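Local coordinates for esterase (Thermotoga maritima, PDB 3DOH), which is a thermostable esterase that probably hydrolyses carboxylic esters in an alpha/beta-hydrolase domain, to which an immunoglobulin-like domain is joined at the N-terminal side, at residues A[23-28]-A[43-48]; A[147-152]-A[247-252]; A[156-161]-A[220-225]; A[292-297]-A[363-368]; A[322-327]-A[343-348]. All coordinates share one frame; numbering follows the deposited sequence.

Contact 1 of 5, residues A[23-28]-A[43-48]; sequences CAVVIE and FSVKVK
The Phe43 ring is approached obliquely by Ile27 CD1, which lies 4.0 Å from Phe43 CE1 and almost as near to CD1, so that the methyl group sits against one C-C bond of the ring. Gln114 also touches the Phe43 side chain, and Leu83 of strand 80-85 touches both Phe43 and Val45. This is core packing of the immunoglobulin-like domain: strands 19-29 and 43-48 are not neighbours in their sheet but face each other, as in the interior of a beta sandwich, with 8.1 Å between Val25 CA and Val45 CA. Side chains alone make the contact, and all four that touch are buried and apolar. Ile27 gets its terminal methyl to the ring by an extended outer torsion (chi2 157°), while its CG2 branch stays beside the carbonyl carbon. Val112 of strand 110-114 touches Val25. At the start of 23-28, Cys23 and Ala24 together face Ile12 in a classic beta bulge. The two valines meet tip to tip: Val45 uses CG1, the methyl opposite its backbone N (chi1 174°), and Val25 uses CG2, the branch beside its own N, with 4.0 Å between Val25 CG2 and Val45 CG1.

Contact 2 of 5, residues A[147-152]-A[247-252]; sequences FTFKDP and VIKIIR
Lys249 reaches from the helix to Asp151 in a salt bridge in which both carboxylate oxygens take part. The stronger bond runs from Lys249 NZ to Asp151 OD1 at 2.6 Å; the ammonium group comes to the syn side of that oxygen but lies 27° out of the carboxylate plane. A second, weak bond joins Lys249 NZ to Asp151 OD2 at 2.9 Å. OD1 carries more than the lysine, since it also accepts a hydrogen bond from Thr154 N and a weak one from Glu153 N, and the buried carboxylate is therefore tied both to the helix and to the turn just after strand 144-150. Glu153 OE1 adds a long, weak ion pair to Lys249 NZ. This clustering of donors would be expected to favour the charged form of the aspartate.

Beyond CG the lysine chain is fully extended and crosses the Asp151 side chain at about a right angle, while its root packs on Phe149, with Lys249 CB 3.7 Å from Phe149 CZ. The same phenyl ring is covered on one face by Ile250 CG2, which stands 4.1 Å above the ring plane, displaced toward the rim. In the backbone, Ile251 N bonds to Val247 O, and Phe149 pairs with Ile158 of strand 157-163. Here an aromatic residue and an ion pair hold helix 242-257 to strand 144-150, outermost in the chain's sheet; helices layered on a mixed sheet are characteristic of the alpha/beta-hydrolase fold.

Contact 3 of 5, residues A[156-161]-A[220-225]; sequences VEIPYR and QCPPNS. With SO4 (sulfate ion), chain G.
Gln220 N donates to Pro159 O at 2.8 Å, in a bond that is close to straight at the hydrogen (165°) and nearly along the C=O axis. It prolongs, one residue past the end of strand 215-219, the antiparallel pairing of that strand with 157-163 in the alpha/beta-hydrolase sheet. Next to it Ile158 CD1 rests 3.7 Å from Gln220 O and also meets the ring of Pro222, with Ile158 CD1 to Pro222 CD at 4.1 Å. Both polar atoms of the buried Gln220 amide have partners further out: OE1 accepts from Asn190 N, and NE2 donates to Asp189 OD1 and Glu185 O.

At the far end of 156-161, Arg161 turns its guanidinium edge to a sulfate ion, probably from the crystallisation liquor. Its bonds to the ion are weak, Arg161 NH2 to sulfate O3 at 3.0 Å among them, and His138 ND1 holds the same anion. Bends at chi2 (-66°) and chi3 (-71°) fold the chain so that NH2 also reaches Phe144 O and NH1 reaches Asn190 O. A leucine here removes these donors, and the carbonyls of Phe144 and Asn190 and the sulfate would probably be held less firmly. In the loop, Cys221 N bonds to His181 NE2, and beyond it a type I turn closes with Ser225 N 2.7 Å from Pro222 O.

Contact 4 of 5, residues A[292-297]-A[363-368]; sequences IPICGG and IPTYEN
Ile294 presents its CD1 methyl to two residues at once, the phenol end of Tyr366 and the methyl of Thr365. Its CG1 branch stands opposite the carbonyl carbon (chi1 -61°) and continues extended, which carries CD1 across to the helical segment. There it approaches the Tyr366 ring obliquely, at 3.4 Å from Tyr366 CZ, and meets Thr365 tip to tip, with Ile294 CD1 3.9 Å from Thr365 CG2. Ile292, two residues earlier on the same side of the strand, adds a looser touch of its CG2 to the same threonine methyl.

Thr365 divides its two branches between different surroundings. CG2, set opposite the backbone N, faces the isoleucines, whereas OG1 beside the N turns back to Ser361 O, one turn earlier, and is also hydrogen-bonded to Tyr346 OH. The first bond of the Tyr366 side chain does not point at the strand, but the ring end comes in to it, and the hydroxyl reaches Thr268 OG1, where the buried group is satisfied. Thr268 OG1 is bonded to Ile292 O as well, and so links the tyrosine to the strand that it packs on. With a phenylalanine in place of Tyr366, Thr268 would probably lose one of its hydrogen-bonding partners and the ring its polar tether.

Just beyond, Asn368 is the N-cap of helix 369-376, its OD1 bonded to Ala371 N. Ile294 pairs through its backbone with Gly269 and Ser271, residues that match the nucleophile elbow of alpha/beta-hydrolases; a helix near the C-terminus thus packs on the parallel strand next to that probable active-site turn.

Contact 5 of 5, residues A[322-327]-A[343-348]; sequences VPVENS and YTEYEK. With SO4 (sulfate ion), chain D.
Tyr343 begins the contact by leaning on Ser327, with its CE1 3.8 Å from Ser327 CB, and by bringing its hydroxyl to the methyl CG2 of Val324. CG lies opposite the backbone N (chi1 -173°), which sends the ring out from the strand toward the start of the helix. The hydroxyl is given to Glu345, Tyr343 OH to Glu345 OE1 at 2.6 Å, and meets that oxygen on its anti side, 21° out of the carboxylate plane. Glu345, again on the helix side, stretches its chain past Val324 so that Glu345 CD comes 3.4 Å from Val324 CG2; its OE2 forms a salt bridge with Arg328, so both carboxylate oxygens are occupied. Helix 325-336 here connects strands 311-316 and 341-346 in a beta-alpha-beta unit of the alpha/beta-hydrolase domain, and the contact packs residues around the N-terminal end of that helix on the strand that is outermost in this chain's sheet. Glu347 OE2 makes a salt bridge with Arg198 of a neighbouring subunit. Lys348 N donates to sulfate O3 at 3.0 Å, nearly straight at 170°, and Arg207 of that neighbouring subunit holds the same ion.

Overall arrangement
Contact 1 lies alone in the N-terminal immunoglobulin-like domain, its centre about 33 to 40 Å from those of the others, all of which reach the eight-stranded sheet of the hydrolase domain. Contacts 2 and 3 sit near one margin, their centres about 10 Å apart and joined by backbone pairing of the neighbouring strands 144-150 and 157-163; contact 3 is nested within the chain loop that contact 2 closes. Contacts 4 and 5 form a similar nested pair, centres also about 10 Å apart, toward the margin ending in strand 341-346. The pairs follow in sequence, centres about 22 to 32 Å apart, so helices and loops pack toward both margins of the sheet, with the probable catalytic elbow near contact 4.

Contact 1 of 5, residues A[23-28]-A[43-48]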
# COMPACT_ATOMS: atom_id res chain seq x y z
N CYS A 23 19.40 21.02 -6.43
CA CYS A 23 18.00 20.97 -6.84
C CYS A 23 17.86 20.86 -8.36
O CYS A 23 16.84 20.43 -8.87
CB CYS A 23 17.24 22.19 -6.33
SG CYS A 23 17.80 23.73 -7.05
N ALA A 24 18.89 21.25 -9.09
CA ALA A 24 18.78 21.06 -10.53
C ALA A 24 20.12 20.83 -11.19
O ALA A 24 21.17 21.10 -10.61
CB ALA A 24 18.04 22.21 -11.16
N VAL A 25 20.08 20.28 -12.39
CA VAL A 25 21.25 20.13 -13.21
C VAL A 25 20.87 20.80 -14.52
O VAL A 25 19.82 20.49 -15.10
CB VAL A 25 21.58 18.64 -13.40
CG1 VAL A 25 22.43 18.44 -14.61
CG2 VAL A 25 22.28 18.08 -12.17
N VAL A 26 21.70 21.74 -14.95
CA VAL A 26 21.50 22.43 -16.23
C VAL A 26 22.59 22.08 -17.25
O VAL A 26 23.79 22.24 -16.99
CB VAL A 26 21.48 23.97 -16.04
CG1 VAL A 26 21.52 24.68 -17.36
CG2 VAL A 26 20.24 24.41 -15.26
N ILE A 27 22.17 21.61 -18.41
CA ILE A 27 23.10 21.23 -19.47
C ILE A 27 23.06 22.29 -20.56
O ILE A 27 21.98 22.62 -21.03
CB ILE A 27 22.75 19.85 -20.09
CG1 ILE A 27 22.52 18.79 -18.97
CG2 ILE A 27 23.81 19.47 -21.15
CD1 ILE A 27 21.69 17.59 -19.34
N GLU A 28 24.21 22.84 -20.93
CA GLU A 28 24.29 23.78 -22.06
C GLU A 28 24.68 23.00 -23.30
O GLU A 28 25.83 22.55 -23.43
CB GLU A 28 25.27 24.95 -21.83
CG GLU A 28 25.34 25.90 -23.04
CD GLU A 28 26.06 27.24 -22.77
OE1 GLU A 28 27.13 27.30 -22.12
OE2 GLU A 28 25.54 28.27 -23.23
N PHE A 43 17.04 11.15 -19.40
CA PHE A 43 18.25 11.57 -18.75
C PHE A 43 18.48 10.79 -17.48
O PHE A 43 17.58 10.10 -17.01
CB PHE A 43 18.10 13.04 -18.41
CG PHE A 43 17.94 13.93 -19.60
CD1 PHE A 43 19.04 14.58 -20.15
CD2 PHE A 43 16.68 14.16 -20.14
CE1 PHE A 43 18.90 15.43 -21.23
CE2 PHE A 43 16.52 15.01 -21.23
CZ PHE A 43 17.63 15.65 -21.77
N SER A 44 19.66 10.91 -16.92
CA SER A 44 19.96 10.29 -15.66
C SER A 44 20.80 11.24 -14.83
O SER A 44 21.65 11.96 -15.38
CB SER A 44 20.76 9.05 -15.92
OG SER A 44 21.01 8.40 -14.70
N VAL A 45 20.60 11.27 -13.52
CA VAL A 45 21.46 12.09 -12.70
C VAL A 45 21.93 11.30 -11.47
O VAL A 45 21.13 10.62 -10.86
CB VAL A 45 20.74 13.40 -12.30
CG1 VAL A 45 21.56 14.22 -11.32
CG2 VAL A 45 20.45 14.25 -13.53
N LYS A 46 23.22 11.33 -11.12
CA LYS A 46 23.70 10.51 -9.97
C LYS A 46 24.69 11.25 -9.12
O LYS A 46 25.40 12.07 -9.65
CB LYS A 46 24.32 9.18 -10.44
CG LYS A 46 23.28 8.15 -10.82
CD LYS A 46 23.86 6.98 -11.58
CE LYS A 46 22.76 6.00 -12.03
NZ LYS A 46 21.82 5.57 -10.90
N VAL A 47 24.68 11.00 -7.82
CA VAL A 47 25.70 11.54 -6.94
C VAL A 47 26.66 10.42 -6.58
O VAL A 47 26.28 9.24 -6.62
CB VAL A 47 25.09 12.11 -5.64
CG1 VAL A 47 25.52 13.55 -5.45
CG2 VAL A 47 23.57 11.99 -5.68
N LYS A 48 27.89 10.77 -6.24
CA LYS A 48 28.75 9.84 -5.53
C LYS A 48 28.53 9.98 -4.03
O LYS A 48 28.38 11.09 -3.50
CB LYS A 48 30.21 10.02 -5.89
CG LYS A 48 30.93 8.68 -6.15
CD LYS A 48 32.39 8.68 -5.65
CE LYS A 48 33.42 9.06 -6.73
NZ LYS A 48 34.06 7.86 -7.33

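Contact 2 of 5, residues A[147-152]-A[247-252]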
# COMPACT_ATOMS: atom_id res chain seq x y z
N PHE A 147 34.53 38.00 2.05
CA PHE A 147 35.56 38.87 2.58
C PHE A 147 36.14 38.16 3.78
O PHE A 147 35.52 37.23 4.31
CB PHE A 147 34.95 40.22 3.01
CG PHE A 147 34.52 41.09 1.87
CD1 PHE A 147 35.46 41.59 0.96
CD2 PHE A 147 33.18 41.41 1.67
CE1 PHE A 147 35.05 42.42 -0.12
CE2 PHE A 147 32.76 42.22 0.60
CZ PHE A 147 33.68 42.73 -0.28
N THR A 148 37.34 38.57 4.20
CA THR A 148 37.93 38.18 5.50
C THR A 148 38.30 39.45 6.22
O THR A 148 38.71 40.40 5.56
CB THR A 148 39.21 37.41 5.33
OG1 THR A 148 39.07 36.53 4.21
CG2 THR A 148 39.47 36.58 6.53
N PHE A 149 38.15 39.48 7.54
CA PHE A 149 38.53 40.63 8.29
C PHE A 149 39.58 40.17 9.24
O PHE A 149 39.48 39.07 9.78
CB PHE A 149 37.30 41.17 9.02
CG PHE A 149 37.61 42.07 10.20
CD1 PHE A 149 37.82 43.41 10.01
CD2 PHE A 149 37.64 41.56 11.49
CE1 PHE A 149 38.08 44.25 11.08
CE2 PHE A 149 37.88 42.39 12.57
CZ PHE A 149 38.11 43.73 12.37
N LYS A 150 40.62 40.99 9.42
CA LYS A 150 41.65 40.70 10.44
C LYS A 150 41.51 41.69 11.61
O LYS A 150 41.74 42.89 11.46
CB LYS A 150 43.09 40.61 9.85
CG LYS A 150 43.49 41.61 8.70
CD LYS A 150 45.05 41.70 8.51
CE LYS A 150 45.49 42.29 7.13
NZ LYS A 150 45.82 43.76 7.13
N ASP A 151 41.08 41.16 12.75
CA ASP A 151 40.84 41.96 13.95
C ASP A 151 42.19 42.46 14.47
O ASP A 151 43.00 41.67 14.93
CB ASP A 151 40.11 41.06 14.97
CG ASP A 151 39.84 41.76 16.32
OD1 ASP A 151 40.70 42.56 16.77
OD2 ASP A 151 38.78 41.47 16.93
N PRO A 152 42.45 43.79 14.39
CA PRO A 152 43.82 44.32 14.62
C PRO A 152 44.23 44.36 16.11
O PRO A 152 45.44 44.44 16.42
CB PRO A 152 43.73 45.74 14.05
CG PRO A 152 42.32 46.14 14.32
CD PRO A 152 41.49 44.88 14.13
N VAL A 247 33.09 40.34 15.05
CA VAL A 247 31.83 40.71 14.33
C VAL A 247 31.39 42.16 14.56
O VAL A 247 31.00 42.88 13.63
CB VAL A 247 30.67 39.76 14.72
CG1 VAL A 247 29.35 40.21 14.10
CG2 VAL A 247 31.00 38.34 14.33
N ILE A 248 31.45 42.62 15.80
CA ILE A 248 31.11 44.02 16.03
C ILE A 248 31.96 45.00 15.21
O ILE A 248 31.44 45.88 14.52
CB ILE A 248 31.18 44.37 17.51
CG1 ILE A 248 30.21 43.48 18.27
CG2 ILE A 248 30.85 45.83 17.70
CD1 ILE A 248 28.75 43.67 17.86
N LYS A 249 33.28 44.81 15.27
CA LYS A 249 34.21 45.67 14.55
C LYS A 249 33.87 45.64 13.09
O LYS A 249 33.98 46.63 12.40
CB LYS A 249 35.65 45.19 14.77
CG LYS A 249 36.16 45.44 16.17
CD LYS A 249 37.43 44.67 16.43
CE LYS A 249 37.85 44.82 17.89
NZ LYS A 249 39.07 44.00 18.25
N ILE A 250 33.40 44.50 12.61
CA ILE A 250 33.06 44.42 11.20
C ILE A 250 31.71 45.08 10.85
O ILE A 250 31.59 45.67 9.76
CB ILE A 250 33.38 43.01 10.60
CG1 ILE A 250 32.37 42.52 9.61
CG2 ILE A 250 33.56 41.92 11.69
CD1 ILE A 250 32.67 41.05 9.41
N ILE A 251 30.75 45.08 11.78
CA ILE A 251 29.55 45.91 11.61
C ILE A 251 29.97 47.37 11.40
O ILE A 251 29.45 48.07 10.51
CB ILE A 251 28.52 45.73 12.79
CG1 ILE A 251 27.77 44.40 12.61
CG2 ILE A 251 27.51 46.87 12.86
CD1 ILE A 251 27.21 43.83 13.89
N ARG A 252 30.97 47.81 12.17
CA ARG A 252 31.46 49.21 12.09
C ARG A 252 32.19 49.48 10.81
O ARG A 252 32.06 50.58 10.28
CB ARG A 252 32.31 49.60 13.28
CG ARG A 252 31.61 49.31 14.57
CD ARG A 252 32.24 50.04 15.76
NE ARG A 252 31.27 50.17 16.84
CZ ARG A 252 31.44 49.68 18.07
NH1 ARG A 252 32.60 49.05 18.39
NH2 ARG A 252 30.48 49.83 18.99

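Contact 3 of 5, residues A[156-161]-A[220-225]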
# COMPACT_ATOMS: atom_id res chain seq x y z
N VAL A 156 42.86 37.17 15.57
CA VAL A 156 41.73 36.42 15.04
C VAL A 156 41.38 36.86 13.63
O VAL A 156 41.18 38.05 13.37
CB VAL A 156 40.49 36.55 15.94
CG1 VAL A 156 39.55 35.37 15.73
CG2 VAL A 156 40.90 36.67 17.40
N GLU A 157 41.31 35.90 12.72
CA GLU A 157 40.77 36.14 11.38
C GLU A 157 39.33 35.60 11.17
O GLU A 157 39.03 34.45 11.48
CB GLU A 157 41.73 35.64 10.31
CG GLU A 157 41.63 36.47 9.01
CD GLU A 157 42.96 36.69 8.28
OE1 GLU A 157 43.65 35.67 7.93
OE2 GLU A 157 43.31 37.88 8.04
N ILE A 158 38.45 36.45 10.67
CA ILE A 158 37.05 36.08 10.56
C ILE A 158 36.60 36.21 9.13
O ILE A 158 36.49 37.32 8.60
CB ILE A 158 36.12 36.92 11.52
CG1 ILE A 158 36.40 36.62 13.01
CG2 ILE A 158 34.65 36.72 11.17
CD1 ILE A 158 35.93 35.30 13.50
N PRO A 159 36.31 35.07 8.49
CA PRO A 159 35.72 35.14 7.16
C PRO A 159 34.24 35.56 7.27
O PRO A 159 33.54 35.17 8.25
CB PRO A 159 35.85 33.70 6.62
CG PRO A 159 36.62 32.94 7.66
CD PRO A 159 36.45 33.67 8.94
N TYR A 160 33.77 36.36 6.30
CA TYR A 160 32.36 36.71 6.25
C TYR A 160 31.78 36.88 4.86
O TYR A 160 32.50 37.09 3.89
CB TYR A 160 32.07 37.93 7.12
CG TYR A 160 32.63 39.25 6.62
CD1 TYR A 160 33.98 39.62 6.85
CD2 TYR A 160 31.80 40.16 5.94
CE1 TYR A 160 34.48 40.86 6.41
CE2 TYR A 160 32.28 41.38 5.50
CZ TYR A 160 33.62 41.73 5.74
OH TYR A 160 34.06 42.95 5.28
N ARG A 161 30.48 36.74 4.78
CA ARG A 161 29.76 36.86 3.52
C ARG A 161 28.82 38.01 3.74
O ARG A 161 28.17 38.07 4.78
CB ARG A 161 28.94 35.59 3.19
CG ARG A 161 29.68 34.27 3.06
CD ARG A 161 30.63 34.18 1.88
NE ARG A 161 29.99 34.11 0.58
CZ ARG A 161 30.16 33.15 -0.33
NH1 ARG A 161 30.98 32.11 -0.13
NH2 ARG A 161 29.49 33.23 -1.48
N GLN A 220 31.56 33.92 9.85
CA GLN A 220 31.89 32.53 10.26
C GLN A 220 32.85 32.43 11.41
O GLN A 220 33.91 33.05 11.42
CB GLN A 220 32.47 31.72 9.10
CG GLN A 220 32.92 30.33 9.53
CD GLN A 220 33.20 29.43 8.34
OE1 GLN A 220 33.90 29.82 7.41
NE2 GLN A 220 32.63 28.22 8.36
N CYS A 221 32.49 31.62 12.40
CA CYS A 221 33.29 31.48 13.61
C CYS A 221 34.04 30.16 13.62
O CYS A 221 33.58 29.16 13.08
CB CYS A 221 32.41 31.60 14.86
SG CYS A 221 33.03 30.70 16.30
N PRO A 222 35.22 30.16 14.25
CA PRO A 222 36.32 29.29 13.82
C PRO A 222 36.51 28.11 14.77
O PRO A 222 36.35 28.25 15.98
CB PRO A 222 37.53 30.22 13.89
CG PRO A 222 37.18 31.22 14.94
CD PRO A 222 35.70 31.43 14.82
N PRO A 223 36.86 26.95 14.21
CA PRO A 223 36.18 25.70 14.55
C PRO A 223 36.26 25.40 16.05
O PRO A 223 35.46 24.62 16.56
CB PRO A 223 36.96 24.65 13.76
CG PRO A 223 37.49 25.40 12.59
CD PRO A 223 37.80 26.79 13.09
N ASN A 224 37.23 26.01 16.72
CA ASN A 224 37.48 25.71 18.13
C ASN A 224 37.20 26.90 19.03
O ASN A 224 37.80 27.03 20.11
CB ASN A 224 38.92 25.23 18.32
CG ASN A 224 39.04 23.72 18.32
OD1 ASN A 224 39.59 23.12 17.40
ND2 ASN A 224 38.52 23.09 19.37
N SER A 225 36.30 27.77 18.59
CA SER A 225 35.65 28.72 19.49
C SER A 225 34.16 28.84 19.19
O SER A 225 33.52 27.86 18.80
CB SER A 225 36.32 30.10 19.39
OG SER A 225 35.89 30.95 20.43
S SO4 G . 30.04 31.30 -4.50
O1 SO4 G . 30.53 30.73 -3.25
O2 SO4 G . 31.02 30.96 -5.53
O3 SO4 G . 29.88 32.76 -4.39
O4 SO4 G . 28.73 30.72 -4.84

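Contact 4 of 5, residues A[292-297]-A[363-368]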
# COMPACT_ATOMS: atom_id res chain seq x y z
N ILE A 292 16.26 38.47 16.78
CA ILE A 292 15.54 37.19 16.82
C ILE A 292 16.55 36.09 17.23
O ILE A 292 17.24 35.51 16.37
CB ILE A 292 14.85 36.85 15.47
CG1 ILE A 292 13.93 37.99 15.05
CG2 ILE A 292 14.15 35.47 15.50
CD1 ILE A 292 13.47 37.92 13.55
N PRO A 293 16.66 35.82 18.53
CA PRO A 293 17.43 34.71 19.07
C PRO A 293 16.69 33.36 19.13
O PRO A 293 15.75 33.19 19.93
CB PRO A 293 17.73 35.17 20.48
CG PRO A 293 16.61 36.06 20.84
CD PRO A 293 16.13 36.69 19.59
N ILE A 294 17.18 32.41 18.34
CA ILE A 294 16.55 31.11 18.16
C ILE A 294 17.34 30.07 18.92
O ILE A 294 18.55 29.93 18.70
CB ILE A 294 16.50 30.73 16.65
CG1 ILE A 294 15.69 31.75 15.90
CG2 ILE A 294 15.86 29.36 16.45
CD1 ILE A 294 16.09 31.86 14.50
N CYS A 295 16.66 29.34 19.79
CA CYS A 295 17.31 28.37 20.67
C CYS A 295 18.67 28.88 21.10
O CYS A 295 19.70 28.46 20.57
CB CYS A 295 17.45 27.02 19.97
SG CYS A 295 18.16 27.11 18.31
N GLY A 296 18.69 29.78 22.08
CA GLY A 296 19.93 30.15 22.73
C GLY A 296 19.76 30.37 24.22
O GLY A 296 18.77 29.94 24.81
N GLY A 297 20.73 31.03 24.83
CA GLY A 297 20.75 31.21 26.27
C GLY A 297 21.50 32.46 26.69
O GLY A 297 22.04 33.18 25.86
N ILE A 363 14.27 26.38 11.50
CA ILE A 363 13.57 26.01 10.27
C ILE A 363 12.14 26.58 10.12
O ILE A 363 11.87 27.28 9.17
CB ILE A 363 13.55 24.49 10.12
CG1 ILE A 363 14.99 23.98 9.89
CG2 ILE A 363 12.59 24.08 9.01
CD1 ILE A 363 15.24 22.53 10.30
N PRO A 364 11.23 26.32 11.06
CA PRO A 364 9.97 27.04 10.83
C PRO A 364 10.10 28.53 11.01
O PRO A 364 9.31 29.30 10.45
CB PRO A 364 9.04 26.51 11.92
CG PRO A 364 9.87 25.72 12.81
CD PRO A 364 11.19 25.45 12.23
N THR A 365 11.07 28.95 11.82
CA THR A 365 11.15 30.35 12.20
C THR A 365 11.49 31.20 11.00
O THR A 365 10.80 32.17 10.74
CB THR A 365 12.17 30.53 13.31
OG1 THR A 365 11.74 29.73 14.41
CG2 THR A 365 12.26 31.95 13.73
N TYR A 366 12.53 30.83 10.25
CA TYR A 366 12.90 31.56 9.04
C TYR A 366 11.87 31.40 7.93
O TYR A 366 11.91 32.14 6.93
CB TYR A 366 14.33 31.23 8.57
CG TYR A 366 15.35 31.76 9.55
CD1 TYR A 366 15.25 33.06 10.03
CD2 TYR A 366 16.40 30.95 10.03
CE1 TYR A 366 16.18 33.56 10.96
CE2 TYR A 366 17.32 31.46 10.98
CZ TYR A 366 17.20 32.76 11.41
OH TYR A 366 18.07 33.29 12.32
N GLU A 367 10.95 30.47 8.11
CA GLU A 367 9.82 30.33 7.18
C GLU A 367 8.58 31.14 7.61
O GLU A 367 7.56 31.12 6.93
CB GLU A 367 9.51 28.85 6.87
CG GLU A 367 10.62 28.08 6.10
CD GLU A 367 11.08 28.77 4.77
OE1 GLU A 367 10.32 28.76 3.78
OE2 GLU A 367 12.24 29.30 4.72
N ASN A 368 8.70 31.92 8.67
CA ASN A 368 7.58 32.70 9.17
C ASN A 368 7.54 34.15 8.62
O ASN A 368 8.33 35.03 9.04
CB ASN A 368 7.69 32.70 10.68
CG ASN A 368 6.49 33.30 11.38
OD1 ASN A 368 5.84 34.23 10.88
ND2 ASN A 368 6.22 32.79 12.60

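Contact 5 of 5, residues A[322-327]-A[343-348]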
# COMPACT_ATOMS: atom_id res chain seq x y z
N VAL A 322 19.40 22.16 23.53
CA VAL A 322 19.35 23.40 24.26
C VAL A 322 17.99 23.51 24.95
O VAL A 322 16.99 23.83 24.31
CB VAL A 322 19.54 24.61 23.34
CG1 VAL A 322 19.31 25.92 24.12
CG2 VAL A 322 20.96 24.59 22.66
N PRO A 323 17.95 23.24 26.27
CA PRO A 323 16.71 23.19 27.07
C PRO A 323 15.86 24.43 26.77
O PRO A 323 16.42 25.53 26.65
CB PRO A 323 17.21 23.29 28.52
CG PRO A 323 18.68 23.01 28.50
CD PRO A 323 19.16 23.01 27.08
N VAL A 324 14.55 24.27 26.63
CA VAL A 324 13.70 25.40 26.22
C VAL A 324 13.68 26.44 27.36
O VAL A 324 13.42 27.65 27.13
CB VAL A 324 12.26 24.91 25.85
CG1 VAL A 324 11.58 24.20 27.04
CG2 VAL A 324 11.38 26.04 25.33
N GLU A 325 13.96 25.97 28.58
CA GLU A 325 13.98 26.85 29.76
C GLU A 325 14.95 28.03 29.54
O GLU A 325 14.74 29.12 30.04
CB GLU A 325 14.30 26.04 31.01
CG GLU A 325 14.66 26.86 32.23
CD GLU A 325 13.43 27.33 33.04
OE1 GLU A 325 12.37 27.69 32.42
OE2 GLU A 325 13.54 27.33 34.30
N ASN A 326 16.01 27.79 28.78
CA ASN A 326 16.91 28.82 28.38
C ASN A 326 16.24 30.05 27.73
O ASN A 326 16.63 31.17 28.01
CB ASN A 326 17.91 28.21 27.43
CG ASN A 326 19.12 27.66 28.14
OD1 ASN A 326 20.09 28.38 28.33
ND2 ASN A 326 19.09 26.40 28.52
N SER A 327 15.25 29.84 26.87
CA SER A 327 14.49 30.97 26.31
C SER A 327 13.43 31.48 27.29
O SER A 327 13.31 32.69 27.50
CB SER A 327 13.79 30.59 25.01
OG SER A 327 14.73 30.57 23.98
N TYR A 343 7.30 35.78 21.85
CA TYR A 343 7.73 34.44 22.13
C TYR A 343 6.74 33.45 21.56
O TYR A 343 5.58 33.40 22.00
CB TYR A 343 7.87 34.19 23.63
CG TYR A 343 8.48 32.87 23.97
CD1 TYR A 343 9.69 32.45 23.38
CD2 TYR A 343 7.87 32.04 24.89
CE1 TYR A 343 10.24 31.20 23.69
CE2 TYR A 343 8.41 30.81 25.22
CZ TYR A 343 9.58 30.38 24.64
OH TYR A 343 10.09 29.12 25.01
N THR A 344 7.24 32.69 20.59
CA THR A 344 6.61 31.56 20.01
C THR A 344 7.43 30.36 20.47
O THR A 344 8.62 30.29 20.17
CB THR A 344 6.73 31.68 18.49
OG1 THR A 344 6.16 32.91 18.08
CG2 THR A 344 6.02 30.54 17.78
N GLU A 345 6.81 29.44 21.22
CA GLU A 345 7.46 28.19 21.63
C GLU A 345 6.75 27.02 21.01
O GLU A 345 5.63 26.67 21.43
CB GLU A 345 7.45 28.03 23.12
CG GLU A 345 8.17 26.78 23.63
CD GLU A 345 7.98 26.56 25.14
OE1 GLU A 345 8.31 27.47 25.94
OE2 GLU A 345 7.50 25.48 25.53
N TYR A 346 7.40 26.43 20.02
CA TYR A 346 6.91 25.24 19.34
C TYR A 346 6.62 24.06 20.29
O TYR A 346 7.53 23.54 20.95
CB TYR A 346 7.91 24.81 18.24
CG TYR A 346 8.18 25.88 17.20
CD1 TYR A 346 7.19 26.24 16.28
CD2 TYR A 346 9.42 26.54 17.14
CE1 TYR A 346 7.40 27.23 15.33
CE2 TYR A 346 9.66 27.54 16.18
CZ TYR A 346 8.63 27.87 15.27
OH TYR A 346 8.80 28.85 14.32
N GLU A 347 5.34 23.66 20.34
CA GLU A 347 4.86 22.51 21.12
C GLU A 347 5.63 21.21 20.86
O GLU A 347 6.00 20.91 19.71
CB GLU A 347 3.41 22.20 20.78
CG GLU A 347 2.37 23.11 21.32
CD GLU A 347 0.96 22.62 20.89
OE1 GLU A 347 0.60 22.83 19.69
OE2 GLU A 347 0.22 22.00 21.74
N LYS A 348 5.81 20.43 21.93
CA LYS A 348 6.30 19.05 21.86
C LYS A 348 5.65 18.31 20.73
O LYS A 348 4.43 18.35 20.59
CB LYS A 348 5.97 18.31 23.15
CG LYS A 348 6.39 16.83 23.14
CD LYS A 348 6.47 16.24 24.53
CE LYS A 348 6.92 14.80 24.44
NZ LYS A 348 8.38 14.74 24.26
S SO4 D . 3.85 20.98 25.32
O1 SO4 D . 2.60 21.78 25.30
O2 SO4 D . 4.47 20.72 26.62
O3 SO4 D . 4.84 21.63 24.45
O4 SO4 D . 3.53 19.63 24.89